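AGR_L_2016p (Agrobacterium tumefaciens, PDB 2GVH) probably hydrolyses the thioester bond of acyl-CoA to release coenzyme A and a free carboxylic acid, using two hotdog domains joined in one chain. Local coordinates at residues I61-F66 against R103-E108; I117-H122 against A194-G199; A189-A194 against K200-A205. All blocks are in the same frame, centred on the assembly; numbering follows the deposited sequence.

Interaction 1 (I61-F66 against R103-E108)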
ATOM      1  N   ILE B  61       2.340  -2.094  19.091  1.00 61.91           N
ATOM      2  CA  ILE B  61       2.788  -0.775  19.546  1.00 58.47           C
ATOM      3  C   ILE B  61       2.688  -0.671  21.082  1.00 60.21           C
ATOM      4  O   ILE B  61       3.637  -0.234  21.741  1.00 60.92           O
ATOM      5  CB  ILE B  61       1.974   0.333  18.897  1.00 57.53           C
ATOM      6  CG1 ILE B  61       2.137   0.314  17.357  1.00 59.70           C
ATOM      7  CG2 ILE B  61       2.352   1.687  19.464  1.00 52.30           C
ATOM      8  CD1 ILE B  61       1.194   1.287  16.625  1.00 52.58           C
ATOM      9  N   ALA B  62       1.544  -1.053  21.640  1.00 57.64           N
ATOM     10  CA  ALA B  62       1.359  -0.944  23.084  1.00 56.99           C
ATOM     11  C   ALA B  62       2.448  -1.683  23.843  1.00 57.99           C
ATOM     12  O   ALA B  62       3.145  -1.088  24.667  1.00 59.44           O
ATOM     13  CB  ALA B  62       0.001  -1.454  23.501  1.00 54.82           C
ATOM     14  N   ALA B  63       2.588  -2.964  23.533  1.00 57.99           N
ATOM     15  CA  ALA B  63       3.638  -3.824  24.028  1.00 57.83           C
ATOM     16  C   ALA B  63       5.010  -3.200  23.936  1.00 58.85           C
ATOM     17  O   ALA B  63       5.743  -3.187  24.916  1.00 60.52           O
ATOM     18  CB  ALA B  63       3.615  -5.123  23.273  1.00 57.68           C
ATOM     19  N   THR B  64       5.365  -2.693  22.756  1.00 62.34           N
ATOM     20  CA  THR B  64       6.712  -2.195  22.526  1.00 63.19           C
ATOM     21  C   THR B  64       6.978  -0.956  23.372  1.00 63.99           C
ATOM     22  O   THR B  64       8.071  -0.754  23.876  1.00 65.67           O
ATOM     23  CB  THR B  64       6.972  -1.912  21.061  1.00 64.06           C
ATOM     24  OG1 THR B  64       6.478  -3.002  20.253  1.00 66.98           O
ATOM     25  CG2 THR B  64       8.473  -1.751  20.845  1.00 63.45           C
ATOM     26  N   ARG B  65       5.953  -0.141  23.552  1.00 65.28           N
ATOM     27  CA  ARG B  65       6.061   1.054  24.363  1.00 65.69           C
ATOM     28  C   ARG B  65       6.252   0.666  25.798  1.00 66.35           C
ATOM     29  O   ARG B  65       6.856   1.396  26.566  1.00 67.12           O
ATOM     30  CB  ARG B  65       4.783   1.872  24.294  1.00 65.71           C
ATOM     31  CG  ARG B  65       4.703   2.867  23.168  1.00 68.60           C
ATOM     32  CD  ARG B  65       3.440   3.701  23.332  1.00 69.89           C
ATOM     33  NE  ARG B  65       3.635   5.060  22.851  1.00 71.80           N
ATOM     34  CZ  ARG B  65       2.658   5.902  22.509  1.00 69.03           C
ATOM     35  NH1 ARG B  65       1.380   5.552  22.590  1.00 63.65           N
ATOM     36  NH2 ARG B  65       2.972   7.112  22.067  1.00 69.65           N
ATOM     37  N   PHE B  66       5.681  -0.468  26.165  1.00 65.37           N
ATOM     38  CA  PHE B  66       5.722  -0.886  27.530  1.00 63.98           C
ATOM     39  C   PHE B  66       7.096  -1.439  27.868  1.00 64.00           C
ATOM     40  O   PHE B  66       7.727  -1.009  28.846  1.00 63.35           O
ATOM     41  CB  PHE B  66       4.655  -1.937  27.827  1.00 64.16           C
ATOM     42  CG  PHE B  66       4.652  -2.385  29.288  1.00 64.00           C
ATOM     43  CD1 PHE B  66       4.097  -1.575  30.270  1.00 68.98           C
ATOM     44  CD2 PHE B  66       5.240  -3.591  29.669  1.00 62.22           C
ATOM     45  CE1 PHE B  66       4.099  -1.971  31.618  1.00 71.17           C
ATOM     46  CE2 PHE B  66       5.262  -4.006  31.033  1.00 63.68           C
ATOM     47  CZ  PHE B  66       4.694  -3.202  32.002  1.00 64.12           C
ATOM     48  N   ARG B 103       8.325 -12.347  30.281  1.00 60.76           N
ATOM     49  CA  ARG B 103       8.415 -12.088  28.844  1.00 63.45           C
ATOM     50  C   ARG B 103       7.082 -12.066  28.074  1.00 65.35           C
ATOM     51  O   ARG B 103       7.014 -11.624  26.910  1.00 65.89           O
ATOM     52  CB  ARG B 103       9.428 -13.019  28.183  1.00 61.35           C
ATOM     53  CG  ARG B 103      10.808 -12.387  28.127  1.00 67.83           C
ATOM     54  CD  ARG B 103      11.896 -13.404  27.871  1.00 72.67           C
ATOM     55  NE  ARG B 103      13.185 -12.989  28.437  1.00 75.47           N
ATOM     56  CZ  ARG B 103      14.351 -13.195  27.836  1.00 79.29           C
ATOM     57  NH1 ARG B 103      14.403 -13.808  26.662  1.00 82.59           N
ATOM     58  NH2 ARG B 103      15.465 -12.780  28.400  1.00 80.41           N
ATOM     59  N   SER B 104       6.025 -12.518  28.748  1.00 67.09           N
ATOM     60  CA  SER B 104       4.677 -12.517  28.190  1.00 67.91           C
ATOM     61  C   SER B 104       3.956 -11.274  28.618  1.00 66.66           C
ATOM     62  O   SER B 104       3.869 -10.964  29.823  1.00 66.85           O
ATOM     63  CB  SER B 104       3.881 -13.691  28.730  1.00 69.50           C
ATOM     64  OG  SER B 104       4.173 -14.860  28.006  1.00 77.33           O
ATOM     65  N   LEU B 105       3.424 -10.573  27.630  1.00 64.94           N
ATOM     66  CA  LEU B 105       2.569  -9.446  27.902  1.00 64.17           C
ATOM     67  C   LEU B 105       1.198  -9.751  27.337  1.00 62.92           C
ATOM     68  O   LEU B 105       1.062 -10.167  26.208  1.00 62.31           O
ATOM     69  CB  LEU B 105       3.134  -8.192  27.259  1.00 63.42           C
ATOM     70  CG  LEU B 105       2.511  -6.852  27.619  1.00 62.85           C
ATOM     71  CD1 LEU B 105       2.817  -6.483  29.071  1.00 57.92           C
ATOM     72  CD2 LEU B 105       3.062  -5.839  26.684  1.00 53.37           C
ATOM     73  N   THR B 106       0.178  -9.558  28.156  1.00 63.48           N
ATOM     74  CA  THR B 106      -1.187  -9.692  27.690  1.00 62.54           C
ATOM     75  C   THR B 106      -1.730  -8.324  27.328  1.00 61.09           C
ATOM     76  O   THR B 106      -1.666  -7.404  28.115  1.00 61.08           O
ATOM     77  CB  THR B 106      -2.041 -10.329  28.779  1.00 60.71           C
ATOM     78  OG1 THR B 106      -1.312 -11.424  29.334  1.00 66.96           O
ATOM     79  CG2 THR B 106      -3.343 -10.842  28.192  1.00 61.17           C
ATOM     80  N   VAL B 107      -2.253  -8.187  26.123  1.00 61.36           N
ATOM     81  CA  VAL B 107      -2.761  -6.904  25.701  1.00 62.35           C
ATOM     82  C   VAL B 107      -4.217  -6.997  25.288  1.00 63.27           C
ATOM     83  O   VAL B 107      -4.611  -7.870  24.538  1.00 63.00           O
ATOM     84  CB  VAL B 107      -1.920  -6.303  24.565  1.00 61.25           C
ATOM     85  CG1 VAL B 107      -2.399  -4.917  24.257  1.00 60.62           C
ATOM     86  CG2 VAL B 107      -0.456  -6.242  24.964  1.00 61.13           C
ATOM     87  N   GLU B 108      -5.023  -6.082  25.806  1.00 65.34           N
ATOM     88  CA  GLU B 108      -6.448  -6.047  25.525  1.00 63.97           C
ATOM     89  C   GLU B 108      -6.741  -4.994  24.494  1.00 63.92           C
ATOM     90  O   GLU B 108      -6.337  -3.845  24.647  1.00 62.15           O
ATOM     91  CB  GLU B 108      -7.183  -5.726  26.804  1.00 66.17           C
ATOM     92  CG  GLU B 108      -8.692  -5.752  26.721  1.00 74.41           C
ATOM     93  CD  GLU B 108      -9.322  -5.595  28.103  1.00 83.89           C
ATOM     94  OE1 GLU B 108      -9.398  -4.449  28.600  1.00 81.90           O
ATOM     95  OE2 GLU B 108      -9.704  -6.630  28.694  1.00 82.64           O
TER
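L105 and V107 on the strand meet A62, A63 and F66 on the helix, and every touching atom is carbon. The forked end of L105 does most of the work, its two methyls parting to serve two neighbours. CD2 of L105 settles against A63, 3.4 Å from A63 CA and 3.5 Å from A63 CB. Alanine, with a single methyl, suits a place where the leucine methyl lies against the helix backbone. Beside it, A62 CB faces the strand and reaches V107 CG1 at a looser 4.3 Å; V107, branched at CB, is a compact filler well suited to a strand.

The aromatic contact uses the other fork. L105 CD1 lies 3.8 Å from F66 CD2 and 4.0 Å from F66 CE2, with the ring slanted against the methyl. F66 CG stands opposite the backbone N (chi1 -179°), which carries the ring onward along the helix direction and lays its CD2-CE2 side beside the L105 methyl.

The charged side chains turn elsewhere. E108 turns to the other side of the strand and pairs with R126, while R65 leaves the helix to form salt bridges with E223 and E245 beyond the first domain.

The axes of the short helix and strand segments approach to 9.3 Å, at 134° between their N-to-C directions, as the long helix 49-67 of a hotdog fold lies in the curve of its antiparallel sheet. With only alkyl and aryl groups meeting in a buried setting, the join rests on hydrophobic burial and fit of shape, and the small alanines are consistent with the helix lying close to the sheet.

Interaction 2 (I117-H122 against A194-G199)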
ATOM      1  N   ILE B 117     -21.520   9.986  10.027  1.00 60.78           N
ATOM      2  CA  ILE B 117     -22.727  10.785  10.143  1.00 61.96           C
ATOM      3  C   ILE B 117     -23.489  10.294  11.362  1.00 63.04           C
ATOM      4  O   ILE B 117     -23.957   9.159  11.377  1.00 66.08           O
ATOM      5  CB  ILE B 117     -23.639  10.701   8.869  1.00 62.76           C
ATOM      6  CG1 ILE B 117     -22.902  11.191   7.624  1.00 64.43           C
ATOM      7  CG2 ILE B 117     -24.923  11.510   9.077  1.00 60.12           C
ATOM      8  CD1 ILE B 117     -23.373  10.517   6.373  1.00 63.06           C
ATOM      9  N   GLY B 118     -23.601  11.137  12.387  1.00 63.82           N
ATOM     10  CA  GLY B 118     -24.337  10.794  13.592  1.00 64.52           C
ATOM     11  C   GLY B 118     -23.528  10.283  14.776  1.00 66.61           C
ATOM     12  O   GLY B 118     -23.985  10.364  15.906  1.00 64.95           O
ATOM     13  N   ARG B 119     -22.336   9.732  14.537  1.00 69.32           N
ATOM     14  CA  ARG B 119     -21.488   9.194  15.653  1.00 71.69           C
ATOM     15  C   ARG B 119     -22.182   8.113  16.503  1.00 74.44           C
ATOM     16  O   ARG B 119     -22.177   8.149  17.742  1.00 74.99           O
ATOM     17  CB  ARG B 119     -20.971  10.327  16.564  1.00 70.88           C
ATOM     18  CG  ARG B 119     -19.480  10.454  16.611  1.00 70.24           C
ATOM     19  CD  ARG B 119     -19.029  11.304  17.811  1.00 72.52           C
ATOM     20  NE  ARG B 119     -17.930  10.654  18.519  1.00 69.02           N
ATOM     21  CZ  ARG B 119     -17.131  11.258  19.388  1.00 77.50           C
ATOM     22  NH1 ARG B 119     -17.302  12.552  19.685  1.00 77.65           N
ATOM     23  NH2 ARG B 119     -16.153  10.558  19.973  1.00 78.27           N
ATOM     24  N   GLN B 120     -22.801   7.148  15.839  1.00 76.49           N
ATOM     25  CA  GLN B 120     -23.445   6.065  16.549  1.00 77.37           C
ATOM     26  C   GLN B 120     -22.477   4.907  16.603  1.00 78.06           C
ATOM     27  O   GLN B 120     -21.877   4.547  15.579  1.00 80.37           O
ATOM     28  CB  GLN B 120     -24.681   5.608  15.816  1.00 77.91           C
ATOM     29  CG  GLN B 120     -25.588   6.715  15.309  1.00 80.29           C
ATOM     30  CD  GLN B 120     -26.545   6.187  14.257  1.00 81.42           C
ATOM     31  OE1 GLN B 120     -26.268   5.157  13.632  1.00 69.81           O
ATOM     32  NE2 GLN B 120     -27.633   6.904  14.014  1.00 78.22           N
ATOM     33  N   GLN B 121     -22.329   4.305  17.780  1.00 74.32           N
ATOM     34  CA  GLN B 121     -21.459   3.161  17.912  1.00 70.79           C
ATOM     35  C   GLN B 121     -22.107   1.917  17.296  1.00 69.96           C
ATOM     36  O   GLN B 121     -23.187   1.506  17.709  1.00 68.30           O
ATOM     37  CB  GLN B 121     -21.144   2.885  19.349  1.00 68.75           C
ATOM     38  CG  GLN B 121     -20.976   4.073  20.229  1.00 75.43           C
ATOM     39  CD  GLN B 121     -20.809   3.587  21.650  1.00 87.55           C
ATOM     40  OE1 GLN B 121     -21.799   3.396  22.379  1.00 95.46           O
ATOM     41  NE2 GLN B 121     -19.566   3.288  22.029  1.00 83.24           N
ATOM     42  N   HIS B 122     -21.427   1.319  16.316  1.00 68.32           N
ATOM     43  CA  HIS B 122     -21.964   0.191  15.588  1.00 67.37           C
ATOM     44  C   HIS B 122     -21.282  -1.110  15.924  1.00 68.70           C
ATOM     45  O   HIS B 122     -21.872  -2.185  15.788  1.00 71.38           O
ATOM     46  CB  HIS B 122     -21.849   0.402  14.098  1.00 65.06           C
ATOM     47  CG  HIS B 122     -23.032   1.069  13.511  1.00 61.58           C
ATOM     48  ND1 HIS B 122     -23.206   1.210  12.155  1.00 58.79           N
ATOM     49  CD2 HIS B 122     -24.108   1.642  14.095  1.00 55.43           C
ATOM     50  CE1 HIS B 122     -24.335   1.856  11.928  1.00 67.77           C
ATOM     51  NE2 HIS B 122     -24.901   2.125  13.091  1.00 63.08           N
ATOM     52  N   ALA B 194     -12.359  17.140  13.603  1.00 61.90           N
ATOM     53  CA  ALA B 194     -13.478  17.877  12.949  1.00 62.85           C
ATOM     54  C   ALA B 194     -14.764  17.087  12.883  1.00 62.59           C
ATOM     55  O   ALA B 194     -15.814  17.547  13.318  1.00 63.08           O
ATOM     56  CB  ALA B 194     -13.106  18.324  11.496  1.00 62.84           C
ATOM     57  N   SER B 195     -14.667  15.882  12.345  1.00 62.57           N
ATOM     58  CA  SER B 195     -15.859  15.088  12.026  1.00 61.89           C
ATOM     59  C   SER B 195     -16.549  14.650  13.276  1.00 61.55           C
ATOM     60  O   SER B 195     -17.763  14.705  13.380  1.00 61.32           O
ATOM     61  CB  SER B 195     -15.489  13.876  11.187  1.00 60.85           C
ATOM     62  OG  SER B 195     -16.616  13.055  11.042  1.00 57.49           O
ATOM     63  N   ARG B 196     -15.759  14.218  14.238  1.00 63.75           N
ATOM     64  CA  ARG B 196     -16.284  13.930  15.588  1.00 65.50           C
ATOM     65  C   ARG B 196     -17.020  15.116  16.159  1.00 64.96           C
ATOM     66  O   ARG B 196     -18.094  14.956  16.695  1.00 66.32           O
ATOM     67  CB  ARG B 196     -15.178  13.455  16.543  1.00 64.09           C
ATOM     68  CG  ARG B 196     -14.825  11.985  16.325  1.00 63.37           C
ATOM     69  CD  ARG B 196     -13.744  11.525  17.260  1.00 62.11           C
ATOM     70  NE  ARG B 196     -13.483  10.086  17.201  1.00 65.27           N
ATOM     71  CZ  ARG B 196     -12.511   9.489  17.887  1.00 71.11           C
ATOM     72  NH1 ARG B 196     -11.702  10.200  18.668  1.00 65.97           N
ATOM     73  NH2 ARG B 196     -12.337   8.179  17.811  1.00 61.75           N
ATOM     74  N   TYR B 197     -16.473  16.315  15.989  1.00 66.22           N
ATOM     75  CA  TYR B 197     -17.093  17.526  16.541  1.00 67.04           C
ATOM     76  C   TYR B 197     -18.449  17.811  15.923  1.00 65.55           C
ATOM     77  O   TYR B 197     -19.398  18.072  16.619  1.00 63.37           O
ATOM     78  CB  TYR B 197     -16.185  18.733  16.325  1.00 68.19           C
ATOM     79  CG  TYR B 197     -16.670  19.968  17.014  1.00 72.99           C
ATOM     80  CD1 TYR B 197     -16.343  20.213  18.346  1.00 76.83           C
ATOM     81  CD2 TYR B 197     -17.484  20.886  16.355  1.00 70.99           C
ATOM     82  CE1 TYR B 197     -16.802  21.348  19.002  1.00 75.55           C
ATOM     83  CE2 TYR B 197     -17.954  22.028  17.013  1.00 74.42           C
ATOM     84  CZ  TYR B 197     -17.600  22.247  18.336  1.00 74.44           C
ATOM     85  OH  TYR B 197     -18.043  23.361  19.012  1.00 75.35           O
ATOM     86  N   CYS B 198     -18.550  17.772  14.605  1.00 66.06           N
ATOM     87  CA  CYS B 198     -19.792  18.189  13.988  1.00 66.65           C
ATOM     88  C   CYS B 198     -20.793  17.037  13.756  1.00 67.56           C
ATOM     89  O   CYS B 198     -21.950  17.280  13.473  1.00 69.03           O
ATOM     90  CB  CYS B 198     -19.482  18.931  12.698  1.00 67.08           C
ATOM     91  SG  CYS B 198     -18.814  17.909  11.335  1.00 70.51           S
ATOM     92  N   GLY B 199     -20.335  15.787  13.856  1.00 67.02           N
ATOM     93  CA  GLY B 199     -21.189  14.633  13.598  1.00 66.83           C
ATOM     94  C   GLY B 199     -21.446  14.369  12.125  1.00 66.55           C
ATOM     95  O   GLY B 199     -22.291  13.567  11.779  1.00 66.38           O
TER
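The guanidinium of R119 lies flat over the aliphatic stem of R196, with R196 CG 3.9 Å above the centre of its plane. The chain of R196, extended from CG to NE, passes beneath the flat group: R119 NH1 sits 3.9 Å from R196 CB, and R119 NH2 is 3.8 Å from R196 CD. The two guanidinium planes are only 7° apart, offset so that R119 NH2 hangs over the inner end of the other group, 3.9 Å from R196 NE. Two like charges come this near with acids at hand: R119 NE pairs with E114 and R196 NH2 with E92, which probably offsets the repulsion. Arginine suits both places: R196 offers a long alkyl stem and R119 a flat cation to lie over it.

This is a meeting of two hotdog domains. The turn between strands 104-115 and 121-133 of the first touches the C-terminal end of helix 179-198 in the second. There G199, the first residue beyond the helix, takes a positive phi (76°), readily reached without a side chain, and its carbonyl accepts G118 N at 2.8 Å from G199 O in a nearly straight bond (166°). I117 CA adds a CH...O contact to the same G199 O at 3.3 Å. At G118 a CB would press on the carbonyl oxygen of I117, so glycine fits the turn.

Interaction 3 (A189-A194 against K200-A205)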
ATOM      1  N   ALA B 189      -5.706  13.091  11.187  1.00 59.08           N
ATOM      2  CA  ALA B 189      -6.120  13.478  12.550  1.00 60.95           C
ATOM      3  C   ALA B 189      -7.064  14.695  12.557  1.00 61.20           C
ATOM      4  O   ALA B 189      -8.008  14.752  13.320  1.00 62.74           O
ATOM      5  CB  ALA B 189      -4.904  13.697  13.474  1.00 59.74           C
ATOM      6  N   ALA B 190      -6.853  15.644  11.663  1.00 60.31           N
ATOM      7  CA  ALA B 190      -7.740  16.802  11.569  1.00 61.49           C
ATOM      8  C   ALA B 190      -9.139  16.385  11.090  1.00 63.39           C
ATOM      9  O   ALA B 190     -10.157  16.896  11.546  1.00 64.53           O
ATOM     10  CB  ALA B 190      -7.173  17.805  10.620  1.00 61.83           C
ATOM     11  N   PHE B 191      -9.193  15.445  10.158  1.00 61.75           N
ATOM     12  CA  PHE B 191     -10.471  14.930   9.721  1.00 60.94           C
ATOM     13  C   PHE B 191     -11.209  14.263  10.870  1.00 63.82           C
ATOM     14  O   PHE B 191     -12.377  14.489  11.063  1.00 64.37           O
ATOM     15  CB  PHE B 191     -10.268  13.938   8.588  1.00 60.92           C
ATOM     16  CG  PHE B 191     -11.518  13.264   8.192  1.00 64.98           C
ATOM     17  CD1 PHE B 191     -12.043  12.231   8.973  1.00 60.01           C
ATOM     18  CD2 PHE B 191     -12.221  13.687   7.088  1.00 59.25           C
ATOM     19  CE1 PHE B 191     -13.236  11.618   8.648  1.00 59.09           C
ATOM     20  CE2 PHE B 191     -13.408  13.064   6.747  1.00 68.50           C
ATOM     21  CZ  PHE B 191     -13.919  12.034   7.528  1.00 68.53           C
ATOM     22  N   VAL B 192     -10.507  13.454  11.659  1.00 66.43           N
ATOM     23  CA  VAL B 192     -11.112  12.762  12.782  1.00 65.48           C
ATOM     24  C   VAL B 192     -11.719  13.763  13.773  1.00 65.99           C
ATOM     25  O   VAL B 192     -12.924  13.764  13.971  1.00 69.19           O
ATOM     26  CB  VAL B 192     -10.082  11.823  13.474  1.00 68.38           C
ATOM     27  CG1 VAL B 192     -10.539  11.387  14.908  1.00 60.09           C
ATOM     28  CG2 VAL B 192      -9.768  10.628  12.587  1.00 67.84           C
ATOM     29  N   ALA B 193     -10.903  14.619  14.377  1.00 63.65           N
ATOM     30  CA  ALA B 193     -11.388  15.663  15.309  1.00 60.20           C
ATOM     31  C   ALA B 193     -12.518  16.549  14.789  1.00 61.88           C
ATOM     32  O   ALA B 193     -13.525  16.714  15.478  1.00 62.69           O
ATOM     33  CB  ALA B 193     -10.237  16.549  15.774  1.00 58.11           C
ATOM     34  N   ALA B 194     -12.359  17.140  13.603  1.00 61.90           N
ATOM     35  CA  ALA B 194     -13.478  17.877  12.949  1.00 62.85           C
ATOM     36  C   ALA B 194     -14.764  17.087  12.883  1.00 62.59           C
ATOM     37  O   ALA B 194     -15.814  17.547  13.318  1.00 63.08           O
ATOM     38  CB  ALA B 194     -13.106  18.324  11.496  1.00 62.84           C
ATOM     39  N   LYS B 200     -20.678  15.007  11.252  1.00 65.49           N
ATOM     40  CA  LYS B 200     -20.915  14.914   9.820  1.00 64.42           C
ATOM     41  C   LYS B 200     -19.623  14.581   9.104  1.00 63.45           C
ATOM     42  O   LYS B 200     -18.535  14.676   9.688  1.00 60.27           O
ATOM     43  CB  LYS B 200     -21.472  16.244   9.282  1.00 63.96           C
ATOM     44  CG  LYS B 200     -22.827  16.661   9.818  1.00 68.35           C
ATOM     45  CD  LYS B 200     -23.202  18.081   9.342  1.00 72.18           C
ATOM     46  CE  LYS B 200     -24.702  18.225   9.098  1.00 73.02           C
ATOM     47  NZ  LYS B 200     -25.470  18.193  10.360  1.00 78.82           N
ATOM     48  N   LEU B 201     -19.744  14.222   7.827  1.00 63.89           N
ATOM     49  CA  LEU B 201     -18.590  14.136   6.948  1.00 64.06           C
ATOM     50  C   LEU B 201     -17.942  15.505   6.819  1.00 65.33           C
ATOM     51  O   LEU B 201     -18.646  16.501   6.730  1.00 68.23           O
ATOM     52  CB  LEU B 201     -19.038  13.654   5.590  1.00 62.70           C
ATOM     53  CG  LEU B 201     -18.027  13.381   4.485  1.00 65.66           C
ATOM     54  CD1 LEU B 201     -16.903  12.461   4.967  1.00 57.12           C
ATOM     55  CD2 LEU B 201     -18.793  12.738   3.339  1.00 65.47           C
ATOM     56  N   VAL B 202     -16.614  15.572   6.817  1.00 63.51           N
ATOM     57  CA  VAL B 202     -15.943  16.850   6.601  1.00 62.49           C
ATOM     58  C   VAL B 202     -14.909  16.774   5.482  1.00 63.38           C
ATOM     59  O   VAL B 202     -14.432  15.693   5.144  1.00 63.28           O
ATOM     60  CB  VAL B 202     -15.253  17.356   7.877  1.00 60.38           C
ATOM     61  CG1 VAL B 202     -16.247  17.472   9.008  1.00 60.82           C
ATOM     62  CG2 VAL B 202     -14.154  16.425   8.265  1.00 60.24           C
ATOM     63  N   VAL B 203     -14.555  17.931   4.920  1.00 63.40           N
ATOM     64  CA  VAL B 203     -13.537  17.985   3.860  1.00 62.97           C
ATOM     65  C   VAL B 203     -12.554  19.089   4.141  1.00 62.48           C
ATOM     66  O   VAL B 203     -12.920  20.125   4.690  1.00 65.09           O
ATOM     67  CB  VAL B 203     -14.141  18.183   2.464  1.00 62.30           C
ATOM     68  CG1 VAL B 203     -14.980  16.969   2.087  1.00 59.77           C
ATOM     69  CG2 VAL B 203     -14.972  19.466   2.423  1.00 57.60           C
ATOM     70  N   LEU B 204     -11.300  18.821   3.823  1.00 60.93           N
ATOM     71  CA  LEU B 204     -10.218  19.771   3.920  1.00 62.12           C
ATOM     72  C   LEU B 204     -10.412  20.930   2.927  1.00 62.36           C
ATOM     73  O   LEU B 204     -10.559  20.677   1.716  1.00 62.54           O
ATOM     74  CB  LEU B 204      -8.913  19.044   3.579  1.00 60.76           C
ATOM     75  CG  LEU B 204      -7.672  19.914   3.498  1.00 62.70           C
ATOM     76  CD1 LEU B 204      -7.305  20.390   4.928  1.00 65.85           C
ATOM     77  CD2 LEU B 204      -6.548  19.157   2.890  1.00 63.50           C
ATOM     78  N   ALA B 205     -10.398  22.163   3.443  1.00 60.86           N
ATOM     79  CA  ALA B 205     -10.506  23.367   2.603  1.00 62.37           C
ATOM     80  C   ALA B 205      -9.162  24.119   2.490  1.00 63.40           C
ATOM     81  O   ALA B 205      -8.842  24.671   1.431  1.00 64.27           O
ATOM     82  CB  ALA B 205     -11.606  24.296   3.118  1.00 59.36           C
TER
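The carbonyl oxygen of V202 is met by the edge of the F191 ring: F191 CE2 lies 3.2 Å from V202 O and F191 CD2 3.6 Å from it, the oxygen sitting near the ring plane. The slightly positive rim of an aromatic ring suits such a neighbour. F191 CG is set opposite its backbone N (chi1 174°), which sends the ring out beside the helix until its far end reaches the strand. At the tip, L201 CD1 adds a methyl in the ring plane, 4.0 Å from F191 CZ.

In the second hotdog domain, helix 179-198 leads through a short turn into strand 202-211, an outermost strand of the sheet within this chain, and this contact ties the two together soon after the turn. V202 is the strand residue aimed at the helix. Its CG2 wedges between two helix residues, 3.6 Å from F191 CD2 and 3.9 Å from A194 CB; CG1 also nears the alanine methyl. A small residue at 194 admits both branches of the valine. V203, pointing away from the helix, packs on Q83 of the second subunit, and the backbone of A205 hydrogen-bonds to that subunit.

How the interactions relate
Interactions 2 and 3 are neighbours, their centres 11 Å apart; they share A194 and both draw on helix 179-198. They touch where S195 OG probably hydrogen-bonds K200 O at 2.9 Å, so the helix end that meets the first domain is also tied to the turn into strand 202-211. Interaction 1 stands across the chain's centre, about 30 Å from interaction 2 and 31 Å from interaction 3, centre to centre. It shares a sheet with interaction 2 through the adjacent strands 104-115 and 121-133. Interactions 1 and 3 are helix-on-sheet contacts inside separate hotdog domains, whereas interaction 2 bridges the domains near their surface.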